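Local coordinates for hypothetical protein ST1066 (Sulfolobus tokodaii, PDB 2PJZ) that probably binds and hydrolyses ATP as the nucleotide-binding component of an ABC transporter, perhaps one that carries cobalt, at residues M1-I9 and L21-N29; L107-L117 and R163-Y174. One frame throughout, in Å; residues are numbered along the deposited sequence.

Contact 1 closes before contact 2 opens along the chain, and the two lie on opposite sides of the molecule's centre, their own centres 30 Å apart and their nearest atoms about 12 Å apart. Contact 1 pairs strands 2-11 and 17-28 of the antiparallel sheet, while contact 2 packs helix 105-114 against helix 161-173, the helix lying in sequence between strands 149-153 and 177-182 of the mixed six-stranded sheet. Side chains of contact 1 touch strands 177-182 and 203-209 of that larger sheet. Contact 1 builds part of the antiparallel sheet and contact 2 packs two helices of what is, by family, an ABC-type ATPase domain.

Contact 1 of 2, residues M1-I9 and L21-N29; sequences MIQLKNVGI and LENINLEVN
The beta hairpin of strands 2-11 and 17-28 supplies this contact, with Ile2 opposite Val28 and Leu4 opposite Leu26 as antiparallel hydrogen-bonded pairs; Ile2 N reaches Val28 O at 2.8 Å. Between them Gln3 and Glu27 form a non-hydrogen-bonded pair whose polar side chains lie side by side on the face away from the core. Gln3 NE2 donates to Glu27 OE2 at 3.3 Å, coming from above the carboxylate, and the two flat groups stand almost perpendicular (89°). In one of two conformers, Lys5 folds its chain back at chi2 and chi3 to bring NZ to the opposite face of the same carboxylate, a salt bridge of 2.8 Å to Glu27 OE2 that is less certain for the disorder.

The sheet this hairpin belongs to is consistent with the antiparallel beta subdomain of ABC ATPases. Midway the pairing slips at two G1 beta bulges, with Asn6 and Val7 both facing Ile24, and Asn23 and Ile24 both facing Val7. Asparagine suits both corners because it readily tolerates positive phi. With CG anti to the backbone N (chi1 -166°), Asn6 presents OD1 to Asn23 ND2 at 2.9 Å, in the carbonyl plane, the amides nearly coplanar. A water donates to the same Asn6 OD1 and accepts from Asn25 ND2, while Asn25 OD1 takes the Asn6 N-H at 2.8 Å from above its carbonyl plane. Beyond the bulge, side-chain-free Gly8 sets its CA 3.1 Å from Leu21 O.

Branched apolar residues line the inner face: Leu4 CD2 meets Ile24 CG2 at 3.9 Å, and Val7 packs on Ile24. Leu4 and Ile9 also touch helix 43-50, which begins within a probable Walker A motif, whereas Leu26 leans on Ile179 and Leu204.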
loop_
_atom_site.group_PDB
_atom_site.type_symbol
_atom_site.label_atom_id
_atom_site.label_comp_id
_atom_site.label_asym_id
_atom_site.label_seq_id
_atom_site.Cartn_x
_atom_site.Cartn_y
_atom_site.Cartn_z
ATOM N N MET A 1 -1.936 -14.939 5.696
ATOM C CA MET A 1 -3.163 -14.889 4.830
ATOM C C MET A 1 -3.991 -13.641 5.166
ATOM O O MET A 1 -4.347 -13.416 6.341
ATOM C CB MET A 1 -4.028 -16.122 5.040
ATOM C CG MET A 1 -5.343 -16.134 4.169
ATOM S SD MET A 1 -5.110 -16.255 2.330
ATOM C CE MET A 1 -4.504 -17.987 2.205
ATOM N N ILE A 2 -4.298 -12.836 4.152
ATOM C CA ILE A 2 -5.260 -11.721 4.313
ATOM C C ILE A 2 -6.392 -12.031 3.367
ATOM O O ILE A 2 -6.149 -12.322 2.176
ATOM C CB ILE A 2 -4.629 -10.339 3.884
ATOM C CG1 ILE A 2 -3.382 -10.010 4.713
ATOM C CG2 ILE A 2 -5.677 -9.202 3.916
ATOM C CD1 ILE A 2 -2.524 -8.886 4.090
ATOM N N GLN A 3 -7.619 -12.065 3.882
ATOM C CA GLN A 3 -8.788 -12.305 3.020
ATOM C C GLN A 3 -9.744 -11.129 3.164
ATOM O O GLN A 3 -10.181 -10.849 4.282
ATOM C CB GLN A 3 -9.561 -13.542 3.431
ATOM C CG GLN A 3 -8.805 -14.867 3.339
ATOM C CD GLN A 3 -9.513 -15.920 4.148
ATOM O OE1 GLN A 3 -9.189 -16.129 5.322
ATOM N NE2 GLN A 3 -10.531 -16.547 3.550
ATOM N N LEU A 4 -10.052 -10.455 2.048
ATOM C CA LEU A 4 -11.182 -9.487 2.038
ATOM C C LEU A 4 -12.325 -10.185 1.377
ATOM O O LEU A 4 -12.218 -10.639 0.196
ATOM C CB LEU A 4 -10.834 -8.179 1.295
ATOM C CG LEU A 4 -9.942 -7.147 2.005
ATOM C CD1 LEU A 4 -8.584 -7.714 2.438
ATOM C CD2 LEU A 4 -9.772 -5.920 1.113
ATOM N N LYS A 5 -13.428 -10.367 2.105
ATOM C CA LYS A 5 -14.587 -11.092 1.540
ATOM C C LYS A 5 -15.820 -10.202 1.478
ATOM O O LYS A 5 -16.506 -10.013 2.489
ATOM C CB LYS A 5 -14.925 -12.382 2.322
ATOM C CG LYS A 5 -13.738 -13.291 2.691
ATOM C CD LYS A 5 -12.995 -13.874 1.485
ATOM C CE LYS A 5 -13.802 -14.971 0.729
ATOM N NZ LYS A 5 -13.003 -15.554 -0.403
ATOM N N ASN A 6 -16.071 -9.657 0.291
ATOM C CA ASN A 6 -17.203 -8.768 0.001
ATOM C C ASN A 6 -17.155 -7.506 0.882
ATOM O O ASN A 6 -18.129 -7.157 1.557
ATOM C CB ASN A 6 -18.542 -9.506 0.221
ATOM C CG ASN A 6 -19.725 -8.750 -0.381
ATOM O OD1 ASN A 6 -19.614 -8.194 -1.472
ATOM N ND2 ASN A 6 -20.841 -8.720 0.333
ATOM N N VAL A 7 -16.006 -6.842 0.873
ATOM C CA VAL A 7 -15.815 -5.634 1.682
ATOM C C VAL A 7 -16.444 -4.411 0.999
ATOM O O VAL A 7 -16.329 -4.246 -0.216
ATOM C CB VAL A 7 -14.310 -5.398 1.962
ATOM C CG1 VAL A 7 -14.078 -4.060 2.716
ATOM C CG2 VAL A 7 -13.798 -6.562 2.815
ATOM N N GLY A 8 -17.116 -3.575 1.784
ATOM C CA GLY A 8 -17.628 -2.294 1.255
ATOM C C GLY A 8 -17.174 -1.222 2.236
ATOM O O GLY A 8 -17.083 -1.471 3.456
ATOM N N ILE A 9 -16.825 -0.041 1.735
ATOM C CA ILE A 9 -16.495 1.059 2.624
ATOM C C ILE A 9 -16.959 2.356 2.006
ATOM O O ILE A 9 -16.834 2.548 0.800
ATOM C CB ILE A 9 -14.978 1.182 2.932
ATOM C CG1 ILE A 9 -14.274 -0.186 2.960
ATOM C CG2 ILE A 9 -14.799 1.954 4.238
ATOM C CD1 ILE A 9 -12.774 -0.123 3.075
ATOM N N LEU A 21 -16.914 2.052 -2.055
ATOM C CA LEU A 21 -16.373 0.849 -2.665
ATOM C C LEU A 21 -17.304 -0.278 -2.237
ATOM O O LEU A 21 -17.751 -0.325 -1.073
ATOM C CB LEU A 21 -14.985 0.557 -2.099
ATOM C CG LEU A 21 -13.877 1.546 -2.434
ATOM C CD1 LEU A 21 -12.572 1.156 -1.768
ATOM C CD2 LEU A 21 -13.699 1.506 -3.930
ATOM N N GLU A 22 -17.649 -1.166 -3.159
ATOM C CA GLU A 22 -18.466 -2.315 -2.777
ATOM C C GLU A 22 -17.873 -3.575 -3.390
ATOM O O GLU A 22 -17.121 -3.493 -4.377
ATOM C CB GLU A 22 -19.927 -2.162 -3.247
ATOM C CG GLU A 22 -20.625 -0.916 -2.726
ATOM C CD GLU A 22 -20.997 -0.987 -1.249
ATOM O OE1 GLU A 22 -21.003 -2.092 -0.656
ATOM O OE2 GLU A 22 -21.310 0.083 -0.692
ATOM N N ASN A 23 -18.215 -4.719 -2.806
ATOM C CA ASN A 23 -17.863 -6.028 -3.364
ATOM C C ASN A 23 -16.350 -6.172 -3.610
ATOM O O ASN A 23 -15.893 -6.669 -4.664
ATOM C CB ASN A 23 -18.662 -6.272 -4.666
ATOM C CG ASN A 23 -20.142 -5.965 -4.508
ATOM O OD1 ASN A 23 -20.689 -5.106 -5.232
ATOM N ND2 ASN A 23 -20.792 -6.627 -3.567
ATOM N N ILE A 24 -15.556 -5.713 -2.648
ATOM C CA ILE A 24 -14.108 -5.804 -2.785
ATOM C C ILE A 24 -13.692 -7.168 -2.292
ATOM O O ILE A 24 -13.934 -7.511 -1.122
ATOM C CB ILE A 24 -13.346 -4.696 -2.025
ATOM C CG1 ILE A 24 -13.778 -3.299 -2.526
ATOM C CG2 ILE A 24 -11.771 -4.905 -2.102
ATOM C CD1 ILE A 24 -13.543 -3.005 -4.059
ATOM N N ASN A 25 -13.050 -7.934 -3.177
ATOM C CA ASN A 25 -12.578 -9.277 -2.821
ATOM C C ASN A 25 -11.081 -9.443 -3.126
ATOM O O ASN A 25 -10.599 -9.017 -4.185
ATOM C CB ASN A 25 -13.363 -10.321 -3.576
ATOM C CG ASN A 25 -14.795 -10.398 -3.146
ATOM O OD1 ASN A 25 -15.108 -10.871 -2.053
ATOM N ND2 ASN A 25 -15.699 -9.947 -4.027
ATOM N N LEU A 26 -10.330 -10.009 -2.186
ATOM C CA LEU A 26 -8.902 -10.195 -2.391
ATOM C C LEU A 26 -8.386 -11.265 -1.424
ATOM O O LEU A 26 -8.772 -11.251 -0.261
ATOM C CB LEU A 26 -8.142 -8.881 -2.114
ATOM C CG LEU A 26 -6.612 -8.901 -2.174
ATOM C CD1 LEU A 26 -6.161 -9.099 -3.602
ATOM C CD2 LEU A 26 -6.001 -7.630 -1.600
ATOM N N GLU A 27 -7.477 -12.139 -1.872
ATOM C CA GLU A 27 -6.764 -13.022 -0.927
ATOM C C GLU A 27 -5.299 -12.862 -1.220
ATOM O O GLU A 27 -4.884 -12.890 -2.402
ATOM C CB GLU A 27 -7.222 -14.523 -1.012
ATOM C CG GLU A 27 -8.681 -14.659 -0.623
ATOM C CD GLU A 27 -9.196 -16.041 -0.312
ATOM O OE1 GLU A 27 -8.510 -17.028 -0.661
ATOM O OE2 GLU A 27 -10.310 -16.107 0.298
ATOM N N VAL A 28 -4.525 -12.629 -0.166
ATOM C CA VAL A 28 -3.081 -12.455 -0.273
ATOM C C VAL A 28 -2.420 -13.432 0.684
ATOM O O VAL A 28 -2.750 -13.453 1.875
ATOM C CB VAL A 28 -2.655 -11.033 0.133
ATOM C CG1 VAL A 28 -1.138 -10.893 0.046
ATOM C CG2 VAL A 28 -3.303 -10.015 -0.793
ATOM N N ASN A 29 -1.483 -14.231 0.184
ATOM C CA ASN A 29 -0.713 -15.057 1.118
ATOM C C ASN A 29 0.724 -15.201 0.683
ATOM O O ASN A 29 0.982 -15.453 -0.498
ATOM C CB ASN A 29 -1.351 -16.428 1.313
ATOM C CG ASN A 29 -1.353 -17.261 0.067
ATOM O OD1 ASN A 29 -2.201 -17.083 -0.796
ATOM N ND2 ASN A 29 -0.421 -18.226 -0.015
HETATM O O HOH W 1 -18.566 -9.586 -3.438
#

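Contact 2 of 2, residues L107-L117 and R163-Y174; sequences LFLEMLKALKL and RRHVISRYIKEY
Glu110 sends one carboxylate oxygen toward two tyrosines through two waters: the water bound to Glu110 OE2 at 2.6 Å also bonds Tyr174 OH, and a second, 2.7 Å from Glu110 OE2, bonds Tyr170 OH. A chi1 of 165° turns the extended Glu110 chain away from its own N, and it reaches toward the two hydroxyls at the exposed margin of the contact, where an acid and two phenols can share water.

Below it the contact is apolar. Met111 CG sits squarely over the Tyr170 ring, 3.7 Å from its centroid and 7° off the normal, and SD lies above the same face at 4.8 Å from the centroid, a Met-aromatic contact. Ala114 CB, small enough to come close, meets the ring edge 3.4 Å from Tyr170 OH. Leu107 CD2 makes a CH-pi contact over the Tyr174 ring.

Past the helix end, Leu115 CD2 packs on Val166 CG1 at 3.5 Å. Lys116 closes the helix in a Schellman motif, and Arg163 lays its guanidinium against the backbone that leaves the helix, with Leu115 O over one face, 3.0 Å from NE; the angle is poor for a hydrogen bond, though the positive guanidinium probably still attracts the partly negative carbonyl oxygen.

The axes of 107-114 and 163-173 run roughly antiparallel (152°) and approach to 10.3 Å. Met111, and Leu115 just past the helix end, touch helix 131-144, as does Ile167 of the other helix, while Phe108 packs on helix 90-100.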
loop_
_atom_site.group_PDB
_atom_site.type_symbol
_atom_site.label_atom_id
_atom_site.label_comp_id
_atom_site.label_asym_id
_atom_site.label_seq_id
_atom_site.Cartn_x
_atom_site.Cartn_y
_atom_site.Cartn_z
ATOM N N LEU A 107 17.534 -2.597 15.185
ATOM C CA LEU A 107 17.159 -2.664 13.765
ATOM C C LEU A 107 16.550 -1.335 13.346
ATOM O O LEU A 107 16.888 -0.824 12.286
ATOM C CB LEU A 107 16.162 -3.806 13.469
ATOM C CG LEU A 107 15.632 -3.955 12.034
ATOM C CD1 LEU A 107 16.781 -4.005 11.032
ATOM C CD2 LEU A 107 14.725 -5.195 11.861
ATOM N N PHE A 108 15.658 -0.790 14.166
ATOM C CA PHE A 108 15.103 0.547 13.876
ATOM C C PHE A 108 16.202 1.627 13.699
ATOM O O PHE A 108 16.139 2.461 12.788
ATOM C CB PHE A 108 14.115 0.975 14.958
ATOM C CG PHE A 108 13.538 2.350 14.745
ATOM C CD1 PHE A 108 12.540 2.570 13.783
ATOM C CD2 PHE A 108 13.995 3.428 15.508
ATOM C CE1 PHE A 108 12.028 3.841 13.569
ATOM C CE2 PHE A 108 13.480 4.707 15.314
ATOM C CZ PHE A 108 12.495 4.920 14.342
ATOM N N LEU A 109 17.172 1.625 14.609
ATOM C CA LEU A 109 18.277 2.589 14.544
ATOM C C LEU A 109 19.133 2.373 13.320
ATOM O O LEU A 109 19.606 3.339 12.703
ATOM C CB LEU A 109 19.110 2.543 15.835
ATOM C CG LEU A 109 18.417 2.997 17.128
ATOM C CD1 LEU A 109 19.355 2.943 18.352
ATOM C CD2 LEU A 109 17.800 4.394 16.998
ATOM N N GLU A 110 19.325 1.108 12.950
ATOM C CA GLU A 110 20.041 0.742 11.725
ATOM C C GLU A 110 19.363 1.318 10.465
ATOM O O GLU A 110 20.033 1.866 9.583
ATOM C CB GLU A 110 20.192 -0.785 11.658
ATOM C CG GLU A 110 20.578 -1.352 10.307
ATOM C CD GLU A 110 20.472 -2.874 10.237
ATOM O OE1 GLU A 110 20.687 -3.537 11.276
ATOM O OE2 GLU A 110 20.153 -3.401 9.138
ATOM N N MET A 111 18.033 1.207 10.390
ATOM C CA MET A 111 17.255 1.815 9.310
ATOM C C MET A 111 17.386 3.339 9.296
ATOM O O MET A 111 17.607 3.932 8.249
ATOM C CB MET A 111 15.760 1.419 9.454
ATOM C CG MET A 111 15.478 -0.087 9.337
ATOM S SD MET A 111 13.707 -0.490 9.676
ATOM C CE MET A 111 13.764 -2.240 9.199
ATOM N N LEU A 112 17.252 3.977 10.453
ATOM C CA LEU A 112 17.374 5.450 10.506
ATOM C C LEU A 112 18.755 5.888 9.986
ATOM O O LEU A 112 18.868 6.796 9.156
ATOM C CB LEU A 112 17.153 5.973 11.923
ATOM C CG LEU A 112 15.778 6.038 12.557
ATOM C CD1 LEU A 112 15.848 6.903 13.805
ATOM C CD2 LEU A 112 14.758 6.596 11.575
ATOM N N LYS A 113 19.795 5.197 10.444
ATOM C CA LYS A 113 21.168 5.463 10.001
ATOM C C LYS A 113 21.377 5.249 8.485
ATOM O O LYS A 113 21.942 6.119 7.811
ATOM C CB LYS A 113 22.171 4.656 10.835
ATOM C CG LYS A 113 23.631 4.917 10.431
ATOM C CD LYS A 113 24.569 3.953 11.106
ATOM C CE LYS A 113 25.989 4.136 10.551
ATOM N NZ LYS A 113 26.964 3.276 11.288
ATOM N N ALA A 114 20.895 4.125 7.942
ATOM C CA ALA A 114 20.901 3.914 6.498
ATOM C C ALA A 114 20.173 5.010 5.723
ATOM O O ALA A 114 20.576 5.361 4.608
ATOM C CB ALA A 114 20.348 2.521 6.137
ATOM N N LEU A 115 19.128 5.579 6.323
ATOM C CA LEU A 115 18.308 6.638 5.700
ATOM C C LEU A 115 18.911 8.039 5.882
ATOM O O LEU A 115 18.316 9.047 5.453
ATOM C CB LEU A 115 16.875 6.622 6.271
ATOM C CG LEU A 115 15.950 5.464 5.830
ATOM C CD1 LEU A 115 14.733 5.321 6.767
ATOM C CD2 LEU A 115 15.530 5.616 4.352
ATOM N N LYS A 116 20.075 8.091 6.535
ATOM C CA LYS A 116 20.741 9.354 6.879
ATOM C C LYS A 116 19.743 10.335 7.496
ATOM O O LYS A 116 19.622 11.488 7.064
ATOM C CB LYS A 116 21.443 9.942 5.650
ATOM C CG LYS A 116 22.481 9.011 5.057
ATOM C CD LYS A 116 22.945 9.485 3.677
ATOM C CE LYS A 116 23.918 8.491 3.044
ATOM N NZ LYS A 116 24.879 7.935 4.055
ATOM N N LEU A 117 18.984 9.824 8.464
ATOM C CA LEU A 117 18.134 10.618 9.333
ATOM C C LEU A 117 18.862 10.574 10.667
ATOM O O LEU A 117 19.162 9.487 11.186
ATOM C CB LEU A 117 16.738 9.996 9.496
ATOM C CG LEU A 117 15.795 9.825 8.303
ATOM C CD1 LEU A 117 14.529 9.069 8.713
ATOM C CD2 LEU A 117 15.421 11.164 7.703
ATOM N N ARG A 163 16.629 8.045 -0.717
ATOM C CA ARG A 163 15.958 7.432 0.429
ATOM C C ARG A 163 14.838 6.475 0.011
ATOM O O ARG A 163 14.533 5.537 0.733
ATOM C CB ARG A 163 15.460 8.493 1.410
ATOM C CG ARG A 163 16.619 9.123 2.151
ATOM C CD ARG A 163 16.205 10.304 2.977
ATOM N NE ARG A 163 17.397 11.028 3.398
ATOM C CZ ARG A 163 17.432 11.942 4.354
ATOM N NH1 ARG A 163 16.322 12.267 5.009
ATOM N NH2 ARG A 163 18.581 12.549 4.644
ATOM N N ARG A 164 14.252 6.703 -1.157
ATOM C CA ARG A 164 13.306 5.742 -1.724
ATOM C C ARG A 164 13.957 4.383 -1.956
ATOM O O ARG A 164 13.356 3.325 -1.691
ATOM C CB ARG A 164 12.717 6.248 -3.027
ATOM C CG ARG A 164 11.624 7.287 -2.864
ATOM C CD ARG A 164 11.220 7.814 -4.212
ATOM N NE ARG A 164 9.917 8.467 -4.147
ATOM C CZ ARG A 164 9.135 8.711 -5.195
ATOM N NH1 ARG A 164 9.522 8.383 -6.424
ATOM N NH2 ARG A 164 7.965 9.300 -5.015
ATOM N N HIS A 165 15.184 4.416 -2.472
ATOM C CA HIS A 165 15.959 3.212 -2.699
ATOM C C HIS A 165 16.360 2.506 -1.427
ATOM O O HIS A 165 16.327 1.270 -1.366
ATOM C CB HIS A 165 17.176 3.539 -3.569
ATOM C CG HIS A 165 16.842 3.565 -5.023
ATOM N ND1 HIS A 165 16.132 4.599 -5.598
ATOM C CD2 HIS A 165 17.025 2.643 -5.996
ATOM C CE1 HIS A 165 15.939 4.336 -6.877
ATOM N NE2 HIS A 165 16.455 3.147 -7.140
ATOM N N VAL A 166 16.730 3.275 -0.411
ATOM C CA VAL A 166 17.065 2.717 0.897
ATOM C C VAL A 166 15.835 2.034 1.545
ATOM O O VAL A 166 15.911 0.868 1.965
ATOM C CB VAL A 166 17.701 3.777 1.827
ATOM C CG1 VAL A 166 17.881 3.219 3.228
ATOM C CG2 VAL A 166 19.081 4.197 1.272
ATOM N N ILE A 167 14.704 2.737 1.578
ATOM C CA ILE A 167 13.505 2.176 2.214
ATOM C C ILE A 167 12.950 0.976 1.422
ATOM O O ILE A 167 12.420 0.050 2.003
ATOM C CB ILE A 167 12.425 3.266 2.503
ATOM C CG1 ILE A 167 11.440 2.801 3.593
ATOM C CG2 ILE A 167 11.685 3.665 1.223
ATOM C CD1 ILE A 167 12.054 2.583 4.940
ATOM N N SER A 168 13.110 0.990 0.100
ATOM C CA SER A 168 12.667 -0.111 -0.751
ATOM C C SER A 168 13.428 -1.386 -0.416
ATOM O O SER A 168 12.854 -2.464 -0.411
ATOM C CB SER A 168 12.838 0.230 -2.229
ATOM O OG SER A 168 12.303 -0.784 -3.058
ATOM N N ARG A 169 14.721 -1.250 -0.137
ATOM C CA ARG A 169 15.549 -2.385 0.262
ATOM C C ARG A 169 14.982 -3.005 1.546
ATOM O O ARG A 169 14.870 -4.224 1.653
ATOM C CB ARG A 169 17.054 -1.991 0.362
ATOM C CG ARG A 169 17.684 -1.797 -1.076
ATOM C CD ARG A 169 19.087 -1.051 -1.243
ATOM N NE ARG A 169 19.324 -0.791 -2.693
ATOM C CZ ARG A 169 19.633 0.394 -3.257
ATOM N NH1 ARG A 169 19.844 1.474 -2.504
ATOM N NH2 ARG A 169 19.767 0.496 -4.588
ATOM N N TYR A 170 14.557 -2.171 2.492
ATOM C CA TYR A 170 13.980 -2.704 3.747
ATOM C C TYR A 170 12.574 -3.291 3.564
ATOM O O TYR A 170 12.216 -4.281 4.205
ATOM C CB TYR A 170 13.969 -1.621 4.817
ATOM C CG TYR A 170 15.337 -1.349 5.389
ATOM C CD1 TYR A 170 16.042 -2.352 6.051
ATOM C CD2 TYR A 170 15.913 -0.084 5.291
ATOM C CE1 TYR A 170 17.298 -2.108 6.584
ATOM C CE2 TYR A 170 17.175 0.171 5.821
ATOM C CZ TYR A 170 17.856 -0.841 6.458
ATOM O OH TYR A 170 19.098 -0.571 6.988
ATOM N N ILE A 171 11.783 -2.637 2.722
ATOM C CA ILE A 171 10.436 -3.107 2.369
ATOM C C ILE A 171 10.548 -4.501 1.763
ATOM O O ILE A 171 9.748 -5.384 2.057
ATOM C CB ILE A 171 9.722 -2.080 1.408
ATOM C CG1 ILE A 171 9.351 -0.821 2.198
ATOM C CG2 ILE A 171 8.489 -2.704 0.698
ATOM C CD1 ILE A 171 8.858 0.367 1.367
ATOM N N LYS A 172 11.560 -4.715 0.930
ATOM C CA LYS A 172 11.713 -6.000 0.263
ATOM C C LYS A 172 12.243 -7.087 1.195
ATOM O O LYS A 172 11.881 -8.266 1.053
ATOM C CB LYS A 172 12.507 -5.843 -1.040
ATOM C CG LYS A 172 11.754 -4.914 -2.052
ATOM C CD LYS A 172 12.661 -4.403 -3.201
ATOM C CE LYS A 172 12.879 -5.434 -4.287
ATOM N NZ LYS A 172 13.649 -4.780 -5.416
ATOM N N GLU A 173 13.052 -6.680 2.174
ATOM C CA GLU A 173 13.673 -7.620 3.112
ATOM C C GLU A 173 12.760 -8.030 4.266
ATOM O O GLU A 173 12.785 -9.194 4.694
ATOM C CB GLU A 173 14.981 -7.050 3.657
ATOM C CG GLU A 173 15.576 -7.891 4.793
ATOM C CD GLU A 173 16.952 -7.447 5.200
ATOM O OE1 GLU A 173 17.313 -6.278 4.885
ATOM O OE2 GLU A 173 17.669 -8.271 5.840
ATOM N N TYR A 174 11.947 -7.091 4.751
ATOM C CA TYR A 174 11.093 -7.332 5.911
ATOM C C TYR A 174 9.586 -7.391 5.563
ATOM O O TYR A 174 9.145 -6.898 4.501
ATOM C CB TYR A 174 11.399 -6.289 6.998
ATOM C CG TYR A 174 12.814 -6.407 7.521
ATOM C CD1 TYR A 174 13.153 -7.415 8.421
ATOM C CD2 TYR A 174 13.825 -5.544 7.082
ATOM C CE1 TYR A 174 14.453 -7.552 8.895
ATOM C CE2 TYR A 174 15.152 -5.672 7.559
ATOM C CZ TYR A 174 15.446 -6.680 8.463
ATOM O OH TYR A 174 16.729 -6.842 8.960
HETATM O O HOH W 2 18.711 -5.264 8.051
HETATM O O HOH W 3 21.177 -2.021 7.018
#